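Local coordinates for protein D-glycerate 3-kinase (Cryptococcus neoformans var. grubii serotype A, PDB 6CKG) that probably phosphorylates D-glycerate at its 3-hydroxyl, using ATP as phosphate donor, at residues L106-P112 / N289-P293; L128-N132 / V170-I174; F186-N191 / N232-R236. All blocks are in the same frame, centred on the assembly; numbering follows the deposited sequence. Where two conformers were deposited one is given.

Interaction 1: L106-P112 / N289-P293; sequences LLNGRGP and NRYMP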
loop_
_atom_site.group_PDB
_atom_site.type_symbol
_atom_site.label_atom_id
_atom_site.label_comp_id
_atom_site.label_asym_id
_atom_site.label_seq_id
_atom_site.Cartn_x
_atom_site.Cartn_y
_atom_site.Cartn_z
ATOM N N LEU A 106 6.719 15.170 8.395
ATOM C CA LEU A 106 6.160 14.056 7.642
ATOM C C LEU A 106 4.899 14.449 6.879
ATOM O O LEU A 106 4.580 13.814 5.868
ATOM C CB LEU A 106 5.891 12.877 8.590
ATOM C CG LEU A 106 7.179 12.285 9.162
ATOM C CD1 LEU A 106 6.939 11.024 10.039
ATOM C CD2 LEU A 106 8.134 11.988 8.000
ATOM N N LEU A 107 4.195 15.496 7.311
ATOM C CA LEU A 107 2.989 15.944 6.627
ATOM C C LEU A 107 3.233 17.135 5.706
ATOM O O LEU A 107 2.269 17.741 5.215
ATOM C CB LEU A 107 1.901 16.273 7.648
ATOM C CG LEU A 107 1.499 15.092 8.537
ATOM C CD1 LEU A 107 0.592 15.538 9.679
ATOM C CD2 LEU A 107 0.820 13.994 7.686
ATOM N N ASN A 108 4.486 17.484 5.440
ATOM C CA ASN A 108 4.742 18.638 4.595
ATOM C C ASN A 108 4.718 18.274 3.116
ATOM O O ASN A 108 5.077 19.100 2.275
ATOM C CB ASN A 108 6.067 19.311 4.986
ATOM C CG ASN A 108 7.289 18.492 4.602
ATOM O OD1 ASN A 108 7.182 17.413 4.015
ATOM N ND2 ASN A 108 8.465 19.019 4.915
ATOM N N GLY A 109 4.301 17.057 2.798
ATOM C CA GLY A 109 4.124 16.584 1.431
ATOM C C GLY A 109 3.521 15.200 1.486
ATOM O O GLY A 109 3.363 14.617 2.561
ATOM N N ARG A 110 3.206 14.664 0.301
ATOM C CA ARG A 110 2.563 13.360 0.202
ATOM C C ARG A 110 3.433 12.255 0.799
ATOM O O ARG A 110 4.666 12.340 0.832
ATOM C CB ARG A 110 2.272 13.008 -1.263
ATOM C CG ARG A 110 3.518 12.679 -2.071
ATOM C CD ARG A 110 3.222 12.578 -3.577
ATOM N NE ARG A 110 4.380 12.067 -4.302
ATOM C CZ ARG A 110 5.054 12.734 -5.236
ATOM N NH1 ARG A 110 4.674 13.952 -5.605
ATOM N NH2 ARG A 110 6.103 12.168 -5.821
ATOM N N GLY A 111 2.771 11.176 1.220
ATOM C CA GLY A 111 3.461 9.969 1.606
ATOM C C GLY A 111 2.760 9.206 2.708
ATOM O O GLY A 111 2.108 8.180 2.482
ATOM N N PRO A 112 2.893 9.691 3.934
ATOM C CA PRO A 112 2.473 8.915 5.103
ATOM C C PRO A 112 0.978 9.048 5.360
ATOM O O PRO A 112 0.267 9.786 4.675
ATOM C CB PRO A 112 3.293 9.531 6.248
ATOM C CG PRO A 112 3.593 10.889 5.801
ATOM C CD PRO A 112 3.723 10.849 4.305
ATOM N N ASN A 289 13.812 8.055 4.401
ATOM C CA ASN A 289 13.742 8.326 5.831
ATOM C C ASN A 289 12.378 8.858 6.250
ATOM O O ASN A 289 12.042 8.779 7.436
ATOM C CB ASN A 289 14.839 9.313 6.243
ATOM C CG ASN A 289 16.207 8.673 6.302
ATOM O OD1 ASN A 289 16.329 7.457 6.398
ATOM N ND2 ASN A 289 17.244 9.492 6.256
ATOM N N ARG A 290 11.592 9.407 5.320
ATOM C CA ARG A 290 10.222 9.804 5.644
ATOM C C ARG A 290 9.273 8.606 5.725
ATOM O O ARG A 290 8.286 8.664 6.465
ATOM C CB ARG A 290 9.695 10.822 4.621
ATOM C CG ARG A 290 10.238 12.270 4.801
ATOM C CD ARG A 290 9.641 13.308 3.797
ATOM N NE ARG A 290 8.237 13.658 4.068
ATOM C CZ ARG A 290 7.202 13.260 3.322
ATOM N NH1 ARG A 290 5.962 13.609 3.644
ATOM N NH2 ARG A 290 7.405 12.515 2.248
ATOM N N TYR A 291 9.539 7.526 4.978
ATOM C CA TYR A 291 8.690 6.338 5.010
ATOM C C TYR A 291 9.091 5.336 6.084
ATOM O O TYR A 291 8.218 4.669 6.649
ATOM C CB TYR A 291 8.709 5.629 3.651
ATOM C CG TYR A 291 8.030 6.416 2.559
ATOM C CD1 TYR A 291 8.696 7.454 1.897
ATOM C CD2 TYR A 291 6.714 6.139 2.198
ATOM C CE1 TYR A 291 8.067 8.184 0.902
ATOM C CE2 TYR A 291 6.081 6.864 1.207
ATOM C CZ TYR A 291 6.761 7.877 0.561
ATOM O OH TYR A 291 6.124 8.591 -0.419
ATOM N N MET A 292 10.388 5.197 6.352
ATOM C CA MET A 292 10.870 4.178 7.284
ATOM C C MET A 292 10.229 4.212 8.673
ATOM O O MET A 292 10.020 3.128 9.241
ATOM C CB MET A 292 12.397 4.283 7.414
ATOM C CG MET A 292 13.166 3.318 6.541
ATOM S SD MET A 292 12.787 1.582 6.877
ATOM C CE MET A 292 12.234 1.106 5.252
ATOM N N PRO A 293 9.923 5.367 9.283
ATOM C CA PRO A 293 9.249 5.311 10.594
ATOM C C PRO A 293 7.921 4.582 10.540
ATOM O O PRO A 293 7.542 3.927 11.520
ATOM C CB PRO A 293 9.059 6.787 10.974
ATOM C CG PRO A 293 9.929 7.556 10.072
ATOM C CD PRO A 293 10.158 6.756 8.847
HETATM O O HOH W 1 6.848 11.037 -0.645
#
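Arg-290 fills the inside of a bend of backbone, 106-112, in a contact that joins helix 281-298 to the loop between helices 91-100 and 118-129. It is a worked example of an arginine serving as the core of a loop. The side chain bends about its CG-CD bond (chi3 72°), which brings the edge of the guanidinium against three main-chain carbonyls. NH1 carries three weak bonds, to Leu-106 O at 2.6 Å, Gly-109 O at 3.0 Å and Arg-110 O. The straighter bond is NH2 to Arg-110 O, 3.1 Å with an N-H...O angle of 156°, and this oxygen lies nearly in the guanidinium plane. Closer to the helix, Leu-106 CD2 rests on the aliphatic part of Arg-290, 3.8 Å from CG. Tyr-291 adds a second approach: its OH comes within 3.6 Å of Gly-111 CA and hydrogen-bonds a water that donates to Arg-110 O. The side chain of Tyr-291 also touches Gln-56, which lies in the P-loop sequence. NH1 of Arg-110 hydrogen-bonds Gly-159 O instead. One cationic end thus gathers carbonyl oxygens from Leu-106, Gly-109 and Arg-110, cross-linking the loop through its backbone.

Interaction 2: L128-N132 / V170-I174; sequences LKSIN and VQGPI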
loop_
_atom_site.group_PDB
_atom_site.type_symbol
_atom_site.label_atom_id
_atom_site.label_comp_id
_atom_site.label_asym_id
_atom_site.label_seq_id
_atom_site.Cartn_x
_atom_site.Cartn_y
_atom_site.Cartn_z
ATOM N N LEU A 128 -16.464 -0.526 -6.264
ATOM C CA LEU A 128 -15.988 -1.778 -6.848
ATOM C C LEU A 128 -16.668 -2.978 -6.204
ATOM O O LEU A 128 -17.008 -3.949 -6.891
ATOM C CB LEU A 128 -14.469 -1.891 -6.718
ATOM C CG LEU A 128 -13.658 -0.911 -7.573
ATOM C CD1 LEU A 128 -12.171 -0.876 -7.163
ATOM C CD2 LEU A 128 -13.803 -1.221 -9.054
ATOM N N LYS A 129 -16.908 -2.919 -4.892
ATOM C CA LYS A 129 -17.462 -4.075 -4.193
ATOM C C LYS A 129 -18.930 -4.322 -4.533
ATOM O O LYS A 129 -19.404 -5.444 -4.360
ATOM C CB LYS A 129 -17.264 -3.915 -2.685
ATOM C CG LYS A 129 -15.808 -4.125 -2.251
ATOM C CD LYS A 129 -15.585 -3.805 -0.780
ATOM C CE LYS A 129 -16.103 -4.896 0.136
ATOM N NZ LYS A 129 -15.044 -5.892 0.483
ATOM N N SER A 130 -19.651 -3.314 -5.022
ATOM C CA SER A 130 -21.021 -3.475 -5.488
ATOM C C SER A 130 -21.110 -3.619 -7.002
ATOM O O SER A 130 -22.219 -3.640 -7.552
ATOM C CB SER A 130 -21.874 -2.289 -5.034
ATOM O OG SER A 130 -21.518 -1.108 -5.733
ATOM N N ILE A 131 -19.973 -3.720 -7.694
ATOM C CA ILE A 131 -20.004 -3.639 -9.156
ATOM C C ILE A 131 -20.628 -4.874 -9.818
ATOM O O ILE A 131 -21.023 -4.804 -10.990
ATOM C CB ILE A 131 -18.577 -3.374 -9.679
ATOM C CG1 ILE A 131 -18.611 -2.670 -11.036
ATOM C CG2 ILE A 131 -17.765 -4.675 -9.751
ATOM C CD1 ILE A 131 -17.288 -2.016 -11.385
ATOM N N ASN A 132 -20.758 -5.999 -9.109
ATOM C CA ASN A 132 -21.400 -7.176 -9.693
ATOM C C ASN A 132 -22.900 -7.216 -9.440
ATOM O O ASN A 132 -23.573 -8.134 -9.932
ATOM C CB ASN A 132 -20.767 -8.465 -9.156
ATOM C CG ASN A 132 -19.291 -8.558 -9.447
ATOM O OD1 ASN A 132 -18.803 -7.969 -10.408
ATOM N ND2 ASN A 132 -18.565 -9.305 -8.619
ATOM N N VAL A 170 -13.669 1.351 -15.099
ATOM C CA VAL A 170 -13.827 -0.047 -14.717
ATOM C C VAL A 170 -15.201 -0.513 -15.180
ATOM O O VAL A 170 -16.214 0.151 -14.924
ATOM C CB VAL A 170 -13.646 -0.247 -13.202
ATOM C CG1 VAL A 170 -13.913 -1.707 -12.803
ATOM C CG2 VAL A 170 -12.243 0.181 -12.781
ATOM N N GLN A 171 -15.232 -1.637 -15.884
ATOM C CA GLN A 171 -16.470 -2.228 -16.377
ATOM C C GLN A 171 -16.663 -3.557 -15.669
ATOM O O GLN A 171 -15.837 -4.466 -15.814
ATOM C CB GLN A 171 -16.427 -2.429 -17.891
ATOM C CG GLN A 171 -17.614 -3.191 -18.461
ATOM C CD GLN A 171 -18.917 -2.442 -18.295
ATOM O OE1 GLN A 171 -19.153 -1.431 -18.965
ATOM N NE2 GLN A 171 -19.772 -2.921 -17.390
ATOM N N GLY A 172 -17.735 -3.664 -14.894
ATOM C CA GLY A 172 -18.068 -4.922 -14.265
ATOM C C GLY A 172 -18.630 -5.890 -15.272
ATOM O O GLY A 172 -18.934 -5.537 -16.411
ATOM N N PRO A 173 -18.792 -7.153 -14.855
ATOM C CA PRO A 173 -18.494 -7.674 -13.516
ATOM C C PRO A 173 -17.003 -7.850 -13.279
ATOM O O PRO A 173 -16.231 -7.859 -14.235
ATOM C CB PRO A 173 -19.204 -9.037 -13.504
ATOM C CG PRO A 173 -19.157 -9.478 -14.930
ATOM C CD PRO A 173 -19.334 -8.200 -15.746
ATOM N N ILE A 174 -16.607 -7.962 -12.011
ATOM C CA ILE A 174 -15.208 -8.051 -11.612
ATOM C C ILE A 174 -15.061 -9.244 -10.668
ATOM O O ILE A 174 -15.821 -9.373 -9.699
ATOM C CB ILE A 174 -14.727 -6.754 -10.927
ATOM C CG1 ILE A 174 -14.733 -5.572 -11.906
ATOM C CG2 ILE A 174 -13.340 -6.921 -10.321
ATOM C CD1 ILE A 174 -13.797 -5.739 -13.091
#
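Ile-131 and Asn-132, in the turn that ends helix 118-129, meet the connection 170-174 between the two-stranded antiparallel sheet and strand 176-180 of the central P-loop kinase sheet. The principle illustrated is a division of labour between apolar packing and a side-chain amide. On the packed side, the two branches of Ile-131 part company. With CG1 anti to the backbone N (chi1 -154°), CD1 reaches Val-170 CG1 at 3.7 Å, while CG2 settles 3.8 Å from Ile-174 CG1. The same Val-170 methyl receives Leu-128 CD2 at 3.8 Å, the two side chains crossing nearly at a right angle. Ala-80 and Met-82 of strand 79-83 and Ala-147 of strand 146-153 continue this apolar layer. The other side is looser: Pro-173, which follows a cis peptide bond, is exposed, as is Gln-171, whose NE2 bonds the carbonyl of the next residue, Gly-172 O, at 2.9 Å. Beside Pro-173, the amide of Asn-132 bonds both main-chain polar groups of Ile-174, much as a neighbouring strand would. ND2 gives one bond to Ile-174 O, 2.9 Å away and almost in the amide plane, and another to Cys-45 O, so its rotation is well fixed. The complementary bond runs from Ile-174 N to a lone pair of Asn-132 OD1, 2.7 Å long with an N-H...O angle of 165°.

Interaction 3: F186-N191 / N232-R236; sequences FGPLSN and NQNLR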
loop_
_atom_site.group_PDB
_atom_site.type_symbol
_atom_site.label_atom_id
_atom_site.label_comp_id
_atom_site.label_asym_id
_atom_site.label_seq_id
_atom_site.Cartn_x
_atom_site.Cartn_y
_atom_site.Cartn_z
ATOM N N PHE A 186 -1.185 -1.396 7.311
ATOM C CA PHE A 186 -0.450 -0.924 8.489
ATOM C C PHE A 186 -1.425 -0.573 9.606
ATOM O O PHE A 186 -2.463 0.052 9.366
ATOM C CB PHE A 186 0.405 0.296 8.146
ATOM C CG PHE A 186 1.692 -0.043 7.455
ATOM C CD1 PHE A 186 1.890 -1.296 6.910
ATOM C CD2 PHE A 186 2.710 0.892 7.363
ATOM C CE1 PHE A 186 3.083 -1.617 6.263
ATOM C CE2 PHE A 186 3.906 0.591 6.725
ATOM C CZ PHE A 186 4.098 -0.672 6.184
ATOM N N GLY A 187 -1.103 -1.012 10.827
ATOM C CA GLY A 187 -1.970 -0.813 11.970
ATOM C C GLY A 187 -1.476 0.258 12.941
ATOM O O GLY A 187 -0.279 0.363 13.236
ATOM N N PRO A 188 -2.398 1.075 13.452
ATOM C CA PRO A 188 -2.027 2.076 14.459
ATOM C C PRO A 188 -1.697 1.407 15.787
ATOM O O PRO A 188 -2.022 0.244 16.028
ATOM C CB PRO A 188 -3.281 2.935 14.577
ATOM C CG PRO A 188 -4.396 1.928 14.305
ATOM C CD PRO A 188 -3.850 1.068 13.192
ATOM N N LEU A 189 -1.068 2.175 16.670
ATOM C CA LEU A 189 -0.685 1.701 17.993
ATOM C C LEU A 189 -1.487 2.417 19.069
ATOM O O LEU A 189 -1.975 3.532 18.868
ATOM C CB LEU A 189 0.816 1.925 18.251
ATOM C CG LEU A 189 1.780 1.363 17.199
ATOM C CD1 LEU A 189 3.217 1.824 17.433
ATOM C CD2 LEU A 189 1.696 -0.163 17.152
ATOM N N SER A 190 -1.622 1.769 20.224
ATOM C CA SER A 190 -2.030 2.518 21.398
ATOM C C SER A 190 -0.962 3.568 21.689
ATOM O O SER A 190 0.191 3.443 21.272
ATOM C CB SER A 190 -2.215 1.600 22.609
ATOM O OG SER A 190 -0.964 1.135 23.062
ATOM N N ASN A 191 -1.366 4.634 22.372
ATOM C CA ASN A 191 -0.396 5.658 22.747
ATOM C C ASN A 191 0.765 5.044 23.521
ATOM O O ASN A 191 1.932 5.314 23.226
ATOM C CB ASN A 191 -1.081 6.758 23.562
ATOM C CG ASN A 191 -2.106 7.515 22.748
ATOM O OD1 ASN A 191 -2.168 7.375 21.518
ATOM N ND2 ASN A 191 -2.923 8.309 23.420
ATOM N N ASN A 232 0.359 8.307 13.646
ATOM C CA ASN A 232 -0.381 7.212 14.279
ATOM C C ASN A 232 -1.875 7.511 14.321
ATOM O O ASN A 232 -2.703 6.658 13.982
ATOM C CB ASN A 232 0.156 6.993 15.704
ATOM C CG ASN A 232 -0.405 5.743 16.378
ATOM O OD1 ASN A 232 -0.470 4.683 15.773
ATOM N ND2 ASN A 232 -0.806 5.870 17.648
ATOM N N GLN A 233 -2.238 8.713 14.779
ATOM C CA GLN A 233 -3.640 9.106 14.844
ATOM C C GLN A 233 -4.264 9.162 13.456
ATOM O O GLN A 233 -5.434 8.798 13.274
ATOM C CB GLN A 233 -3.760 10.468 15.523
ATOM C CG GLN A 233 -5.145 10.755 16.060
ATOM C CD GLN A 233 -5.464 9.897 17.263
ATOM O OE1 GLN A 233 -4.571 9.559 18.039
ATOM N NE2 GLN A 233 -6.731 9.525 17.418
ATOM N N ASN A 234 -3.506 9.655 12.474
ATOM C CA ASN A 234 -3.960 9.619 11.089
ATOM C C ASN A 234 -4.247 8.191 10.642
ATOM O O ASN A 234 -5.247 7.938 9.967
ATOM C CB ASN A 234 -2.912 10.254 10.177
ATOM C CG ASN A 234 -2.807 11.754 10.363
ATOM O OD1 ASN A 234 -3.551 12.349 11.138
ATOM N ND2 ASN A 234 -1.861 12.365 9.676
ATOM N N LEU A 235 -3.393 7.243 11.038
ATOM C CA LEU A 235 -3.538 5.860 10.575
ATOM C C LEU A 235 -4.794 5.196 11.127
ATOM O O LEU A 235 -5.358 4.306 10.479
ATOM C CB LEU A 235 -2.299 5.052 10.954
ATOM C CG LEU A 235 -2.226 3.622 10.434
ATOM C CD1 LEU A 235 -2.284 3.583 8.882
ATOM C CD2 LEU A 235 -0.958 2.966 10.950
ATOM N N ARG A 236 -5.245 5.606 12.315
ATOM C CA ARG A 236 -6.495 5.082 12.854
ATOM C C ARG A 236 -7.672 5.322 11.911
ATOM O O ARG A 236 -8.625 4.532 11.908
ATOM C CB ARG A 236 -6.763 5.699 14.239
ATOM C CG ARG A 236 -5.752 5.239 15.292
ATOM C CD ARG A 236 -5.780 6.052 16.593
ATOM N NE ARG A 236 -4.869 5.507 17.611
ATOM C CZ ARG A 236 -4.415 6.195 18.665
ATOM N NH1 ARG A 236 -4.759 7.464 18.832
ATOM N NH2 ARG A 236 -3.604 5.625 19.555
HETATM O O HOH W 2 -0.959 8.394 19.110
#
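Arg-236 reaches from helix 225-236 along the loop 186-191, and its successive atoms read that loop in order. From CB, the chain sets out with CG anti to the carbonyl carbon (chi1 -67°), which lays CG against the ring of Pro-188, 3.5 Å from Pro-188 CB, the two side chains crossing at a slant. Extended from CG to NE, it then brings NE and CZ beside Leu-189 O, and NH2 takes the polar partners: Leu-189 O at 2.7 Å, in that carbonyl's plane, and Asn-191 OD1 at 3.0 Å. The second bond is fairly straight, 162° at the hydrogen, although NH2 stands above the amide plane of Asn-191. The segment links strand 176-180 of the P-loop kinase core to helix 191-204, whose N-cap is Ser-190, with OG bonded to Lys-193 N. One turn back from Arg-236, Asn-232 pairs its amide with the main chain of Leu-189: Leu-189 N donates to a lone pair of Asn-232 OD1 at 2.7 Å, and ND2 returns a bond to Leu-189 O at 2.9 Å. That carbonyl oxygen therefore accepts from two side chains. ND2 also lies over the rim of one face of the Arg-236 guanidinium, and a water connects it to Asn-191 OD1. At the apolar end, Leu-235 CD2 packs 3.4 Å from Gly-187 C, and Leu-235 CD1 lies 3.6 Å from Phe-186 O, which accepts a hydrogen bond from Trp-242 NE1.

How the interactions relate
Interactions 1 and 3 are neighbours, with centres about 15 Å apart. Helix 225-236, which carries 232-236, also packs against the 106-112 loop: Leu-107 CD2 lies 3.7 Å from Asn-234 ND2, and Leu-106 and Leu-107 both lean on Ile-231. Helix 281-298 in turn supports interaction 3 through Phe-298. Along the chain, interactions 2 and 3 follow one another inside the long loop that interaction 1 closes. Interaction 2 is remote, its centre about 33 Å from that of interaction 1 and about 31 Å from that of interaction 3. It lies where the chain enters strand 176-180, whereas 186-191 follows that strand's exit. Interaction 1 borders the P-loop, whose residues 58-60 are not modelled, so the probable nucleotide site lies on its side of the domain.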